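Local coordinates for penicillin binding protein 2X (Streptococcus thermophilus, PDB 5U47) that probably cross-links peptidoglycan strands as a septal transpeptidase of the cell-division machinery, and binds penicillin, at residues 235-238 and 239-242; 664-667 and 668-672; 70-73 and 74-77. The protein carries 1 engineered substitution. One frame throughout, in Å; residues are numbered along the deposited sequence.

Contact 1: residues 235-238 and 239-242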
# COMPACT_ATOMS: atom_id res chain seq x y z
N ASP A 235 -0.32 19.23 1.48
CA ASP A 235 -0.89 20.32 0.67
C ASP A 235 -0.01 21.55 0.77
O ASP A 235 0.25 22.21 -0.23
CB ASP A 235 -2.30 20.71 1.10
CG ASP A 235 -3.34 19.68 0.75
OD1 ASP A 235 -3.10 18.79 -0.11
OD2 ASP A 235 -4.42 19.77 1.34
N THR A 236 0.44 21.87 1.99
CA THR A 236 1.31 23.04 2.16
C THR A 236 2.64 22.85 1.42
O THR A 236 3.18 23.81 0.82
CB THR A 236 1.59 23.32 3.63
OG1 THR A 236 0.35 23.42 4.32
CG2 THR A 236 2.39 24.65 3.81
N PHE A 237 3.16 21.63 1.46
CA PHE A 237 4.43 21.29 0.82
C PHE A 237 4.31 21.48 -0.70
O PHE A 237 5.22 22.01 -1.34
CB PHE A 237 4.83 19.87 1.23
CG PHE A 237 6.12 19.36 0.64
CD1 PHE A 237 7.35 19.86 1.07
CD2 PHE A 237 6.12 18.31 -0.27
CE1 PHE A 237 8.54 19.35 0.56
CE2 PHE A 237 7.31 17.80 -0.77
CZ PHE A 237 8.52 18.33 -0.35
N MET A 238 3.17 21.07 -1.27
CA MET A 238 2.93 21.24 -2.70
C MET A 238 2.78 22.71 -3.08
O MET A 238 3.21 23.11 -4.15
CB MET A 238 1.68 20.50 -3.16
CG MET A 238 1.77 19.00 -3.01
SD MET A 238 3.31 18.32 -3.64
CE MET A 238 3.16 18.77 -5.37
N GLU A 239 2.16 23.50 -2.21
CA GLU A 239 2.04 24.94 -2.46
C GLU A 239 3.43 25.57 -2.51
O GLU A 239 3.71 26.38 -3.37
CB GLU A 239 1.20 25.62 -1.39
CG GLU A 239 -0.26 25.19 -1.43
CD GLU A 239 -1.07 25.66 -0.23
OE1 GLU A 239 -0.51 26.33 0.68
OE2 GLU A 239 -2.28 25.33 -0.21
N GLN A 240 4.31 25.15 -1.62
CA GLN A 240 5.69 25.67 -1.58
C GLN A 240 6.57 25.24 -2.75
O GLN A 240 7.35 26.04 -3.26
CB GLN A 240 6.40 25.19 -0.33
CG GLN A 240 5.98 25.84 0.98
CD GLN A 240 6.86 25.31 2.10
OE1 GLN A 240 6.94 24.10 2.31
NE2 GLN A 240 7.53 26.20 2.81
N THR A 241 6.47 23.97 -3.14
CA THR A 241 7.33 23.41 -4.19
C THR A 241 6.78 23.52 -5.61
O THR A 241 7.55 23.73 -6.56
CB THR A 241 7.61 21.90 -3.94
OG1 THR A 241 6.38 21.17 -3.92
CG2 THR A 241 8.31 21.69 -2.62
N LYS A 242 5.46 23.41 -5.75
CA LYS A 242 4.79 23.36 -7.06
C LYS A 242 5.40 22.25 -7.94
O LYS A 242 5.69 22.46 -9.13
CB LYS A 242 4.80 24.69 -7.83
CG LYS A 242 4.14 25.88 -7.15
CD LYS A 242 5.12 26.66 -6.30
CE LYS A 242 4.52 28.00 -5.91
NZ LYS A 242 5.41 28.74 -4.99

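Contact 2: residues 664-667 and 668-672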
# COMPACT_ATOMS: atom_id res chain seq x y z
N GLU A 664 14.33 -27.16 7.93
CA GLU A 664 14.27 -28.63 7.73
C GLU A 664 13.63 -29.03 6.40
O GLU A 664 14.09 -29.94 5.73
CB GLU A 664 13.50 -29.32 8.87
CG GLU A 664 14.19 -29.29 10.23
CD GLU A 664 13.43 -30.07 11.30
OE1 GLU A 664 13.28 -29.56 12.44
OE2 GLU A 664 12.98 -31.21 11.01
N THR A 665 12.54 -28.35 6.04
CA THR A 665 11.84 -28.65 4.80
C THR A 665 12.75 -28.35 3.62
O THR A 665 12.92 -29.18 2.73
CB THR A 665 10.54 -27.83 4.69
OG1 THR A 665 9.69 -28.15 5.80
CG2 THR A 665 9.82 -28.15 3.40
N PHE A 666 13.35 -27.17 3.63
CA PHE A 666 14.30 -26.76 2.61
C PHE A 666 15.45 -27.74 2.46
O PHE A 666 15.84 -28.10 1.33
CB PHE A 666 14.86 -25.36 2.98
CG PHE A 666 16.16 -25.04 2.31
CD1 PHE A 666 16.22 -24.87 0.94
CD2 PHE A 666 17.33 -24.96 3.05
CE1 PHE A 666 17.44 -24.61 0.31
CE2 PHE A 666 18.55 -24.69 2.43
CZ PHE A 666 18.60 -24.52 1.06
N ALA A 667 16.00 -28.17 3.59
CA ALA A 667 17.15 -29.06 3.58
C ALA A 667 16.79 -30.41 2.98
O ALA A 667 17.57 -31.00 2.25
CB ALA A 667 17.69 -29.23 4.99
N LYS A 668 15.60 -30.89 3.33
CA LYS A 668 15.10 -32.13 2.79
C LYS A 668 14.87 -31.99 1.28
O LYS A 668 15.24 -32.87 0.53
CB LYS A 668 13.81 -32.56 3.48
CG LYS A 668 13.30 -33.94 3.07
CD LYS A 668 11.87 -34.19 3.56
CE LYS A 668 10.85 -33.32 2.82
NZ LYS A 668 9.48 -33.42 3.39
N TRP A 669 14.26 -30.88 0.84
CA TRP A 669 14.02 -30.67 -0.60
C TRP A 669 15.30 -30.65 -1.42
O TRP A 669 15.34 -31.20 -2.52
CB TRP A 669 13.27 -29.36 -0.87
CG TRP A 669 11.82 -29.34 -0.48
CD1 TRP A 669 11.00 -30.42 -0.33
CD2 TRP A 669 10.99 -28.18 -0.36
NE1 TRP A 669 9.72 -30.00 -0.03
CE2 TRP A 669 9.69 -28.63 -0.06
CE3 TRP A 669 11.23 -26.81 -0.44
CZ2 TRP A 669 8.63 -27.76 0.15
CZ3 TRP A 669 10.17 -25.93 -0.24
CH2 TRP A 669 8.89 -26.42 0.06
N LYS A 670 16.35 -30.03 -0.88
CA LYS A 670 17.62 -29.89 -1.61
C LYS A 670 18.75 -30.82 -1.17
O LYS A 670 19.87 -30.69 -1.67
CB LYS A 670 18.09 -28.43 -1.58
CG LYS A 670 17.10 -27.44 -2.15
CD LYS A 670 16.62 -27.77 -3.55
CE LYS A 670 17.73 -27.78 -4.56
NZ LYS A 670 17.19 -27.95 -5.94
N GLY A 671 18.47 -31.75 -0.26
CA GLY A 671 19.46 -32.71 0.19
C GLY A 671 20.69 -32.11 0.84
O GLY A 671 21.80 -32.53 0.56
N ILE A 672 20.49 -31.14 1.72
CA ILE A 672 21.59 -30.49 2.42
C ILE A 672 21.54 -30.92 3.87
O ILE A 672 20.47 -30.98 4.47
CB ILE A 672 21.46 -28.96 2.31
CG1 ILE A 672 21.58 -28.54 0.85
CG2 ILE A 672 22.50 -28.27 3.18
CD1 ILE A 672 21.28 -27.08 0.61

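Contact 3: residues 70-73 and 74-77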
# COMPACT_ATOMS: atom_id res chain seq x y z
N VAL A 70 -51.43 -0.29 -8.22
CA VAL A 70 -51.96 0.97 -7.69
C VAL A 70 -53.17 1.32 -8.58
O VAL A 70 -53.05 1.43 -9.80
CB VAL A 70 -50.90 2.10 -7.67
CG1 VAL A 70 -50.38 2.43 -9.07
CG2 VAL A 70 -51.46 3.34 -6.99
N GLN A 71 -54.33 1.48 -7.96
CA GLN A 71 -55.54 1.75 -8.72
C GLN A 71 -55.71 3.24 -8.96
O GLN A 71 -55.22 4.06 -8.17
CB GLN A 71 -56.76 1.18 -8.00
CG GLN A 71 -56.61 -0.30 -7.67
CD GLN A 71 -57.89 -0.90 -7.12
OE1 GLN A 71 -58.97 -0.68 -7.66
NE2 GLN A 71 -57.76 -1.68 -6.05
N GLU A 72 -56.39 3.59 -10.06
CA GLU A 72 -56.63 5.01 -10.41
C GLU A 72 -57.38 5.77 -9.31
O GLU A 72 -57.11 6.95 -9.10
CB GLU A 72 -57.36 5.14 -11.75
CG GLU A 72 -56.52 4.68 -12.93
CD GLU A 72 -57.11 5.06 -14.28
OE1 GLU A 72 -57.58 6.21 -14.43
OE2 GLU A 72 -57.07 4.21 -15.20
N SER A 73 -58.29 5.09 -8.61
CA SER A 73 -59.00 5.71 -7.49
C SER A 73 -58.03 6.24 -6.41
O SER A 73 -58.36 7.15 -5.66
CB SER A 73 -60.01 4.74 -6.87
OG SER A 73 -59.40 3.55 -6.40
N GLN A 74 -56.82 5.67 -6.40
CA GLN A 74 -55.77 6.02 -5.43
C GLN A 74 -54.66 6.93 -5.96
O GLN A 74 -53.85 7.43 -5.17
CB GLN A 74 -55.11 4.74 -4.91
CG GLN A 74 -56.05 3.77 -4.20
CD GLN A 74 -55.47 2.38 -4.15
OE1 GLN A 74 -55.05 1.84 -5.17
NE2 GLN A 74 -55.46 1.78 -2.97
N PHE A 75 -54.58 7.12 -7.29
CA PHE A 75 -53.54 7.98 -7.91
C PHE A 75 -53.32 9.32 -7.18
O PHE A 75 -52.18 9.70 -6.89
CB PHE A 75 -53.90 8.23 -9.38
CG PHE A 75 -53.46 7.15 -10.34
CD1 PHE A 75 -53.26 5.83 -9.94
CD2 PHE A 75 -53.31 7.46 -11.69
CE1 PHE A 75 -52.86 4.86 -10.85
CE2 PHE A 75 -52.93 6.48 -12.61
CZ PHE A 75 -52.70 5.18 -12.19
N ASP A 76 -54.42 10.02 -6.89
CA ASP A 76 -54.38 11.32 -6.22
C ASP A 76 -53.80 11.26 -4.81
O ASP A 76 -53.09 12.17 -4.39
CB ASP A 76 -55.79 11.92 -6.15
CG ASP A 76 -55.80 13.33 -5.55
OD1 ASP A 76 -55.11 14.22 -6.09
OD2 ASP A 76 -56.52 13.54 -4.55
N LYS A 77 -54.13 10.20 -4.06
CA LYS A 77 -53.60 10.06 -2.70
C LYS A 77 -52.09 9.80 -2.74
O LYS A 77 -51.34 10.31 -1.90
CB LYS A 77 -54.35 8.98 -1.92
CG LYS A 77 -53.86 8.75 -0.49
CD LYS A 77 -53.75 10.05 0.31
CE LYS A 77 -53.27 9.79 1.72
NZ LYS A 77 -53.04 11.06 2.46
O HOH W 1 -56.79 8.83 -4.27

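Contact 1: residues 235-238 and 239-242
Glu239 lies against the preceding helical turn. Its N donates to Asp235 O at 3.0 Å, and its CG comes within 3.3 Å of the same Asp235 O. With CG beside the backbone N (chi1 -67°) and the chain extended beyond it, the aliphatic part runs back alongside Asp235 and Thr236, and OE1 ends 4.0 Å from Thr236 CA. The carboxylates of Asp235 and Glu239 do not touch; a salt bridge from Asp235 to Arg264 probably eases any repulsion between them.

Met238 contributes mainly backbone. Its O receives Lys242 N at 2.8 Å, a helical bond made as Lys242 turns to positive phi and the chain leaves the helix. The folded methionine side chain carries SD past Thr241, 4.2 Å from OG1.

Phe237 meets Thr241 twice. Thr241 CG2 sits over one face of the Phe237 ring in a CH-pi contact, 4.1 Å from its centroid and 16° off the normal. Phe237 O is gripped by two donors of Thr241, N at 2.9 Å and OG1 at 3.0 Å; the hydroxyl thus donates back into its own helix, with a weak bond from Gly243 N added, and the methyl is left to meet the ring.

This is the C-terminal end of helix 224-241 in the penicillin-binding, beta-lactamase-like transpeptidase fold. Phe237 and Thr241 press on Val547 of strand 541-548, a strand of the five-stranded antiparallel sheet. Phe237 also meets Phe558 and Val561 of helix 558-572, and Gln240 OE1 bonds Thr560 there, tying the two helices together beside the sheet.

Contact 2: residues 664-667 and 668-672
Trp669 N donates to Thr665 O at 2.9 Å in a fairly straight bond, 162° at the hydrogen, and the two side chains run side by side, pointing the same way. Thr665 CG2, anti to the backbone N, rests over the six-membered ring of Trp669, 3.6 Å from its centroid and 21° off the normal: a CH-pi contact displaced toward the rim, with CG2 to CZ2 at 3.5 Å. The threonine hydroxyl turns the other way, to Lys661 O one turn back.

One residue on, Lys670 CG and Ile672 CD1 both approach the Phe666 ring obliquely, CD1 reaching 3.7 Å from Phe666 CZ. Ile672 is brought there by the helix end, a Schellman motif in which Gly671 takes positive phi and Ile672 N returns to Ala667 O at 3.0 Å. Strand 673-677 follows directly in this PASTA domain. Phe666 and Trp669 also pack on Leu643 of strand 641-646, which probably belongs to the preceding PASTA domain.

Backbone bonds hold the helix end and satisfy Ala667 O, while the Thr665 methyl, the rings of Phe666 and Trp669 and Ile672 CD1 form a largely carbon side, consistent with apolar packing on strand 641-646.

Contact 3: residues 70-73 and 74-77
Gln74 places CG beside its backbone N (chi1 -60°) and then extends, which swings its amide back to Gln71, while Phe75 with chi1 -85° lays its ring under Glu72. Together they shape the N-terminal turn of helix 72-86, in the dimerisation domain, where the Gln74 side chain takes the backbone N-H of Gln71 as in one half of a capping box.

Gln74 OE1 accepts Gln71 N at 2.9 Å, the donor lying in the side-chain carbonyl plane, and Gln74 N answers by donating to Gln71 O, also at 2.9 Å: a reciprocal pair, one bond through a side chain and one through backbone. Phe75 N bonds Glu72 O at 3.1 Å, likewise three residues back as in a 3-10 turn, whereas its bond to Gln71 O, four back, is weak; the helix starts loosely.

Glu72 CA sits over one face of the Phe75 ring, 3.8 Å from the centroid, a CH-pi contact offset toward the rim; Glu72 CG touches the far end of the ring at CZ. Val70 crosses the phenylalanine at about a right angle, CG1 to CE1 3.9 Å, and Val70 O lies near the ring plane at its edge. Leu97 of helix 90-97 meets both Val70 and Phe75.

Farther along the helix a water takes the place of a direct backbone bond, donating to Ser73 O at 2.7 Å and accepting from Lys77 N at 3.0 Å.

From the N terminus the order is contact 3, contact 1, contact 2. Each is local to one helix end and the loop beside it, spanning about one or two turns, so none closes a long loop and none nests in or crosses another. Contact 3 starts helix 72-86 and joins it to helix 90-97 at one far end of the molecule. Contact 1, its centre about 61 Å away, ends helix 224-241 against the sheet and helix 558-572 of the transpeptidase fold. Contact 2, centred about 54 Å from contact 1 and across the chain's centre, ends helix 660-670 and leads into strand 673-677. Contacts 2 and 3 are centred about 80 Å apart.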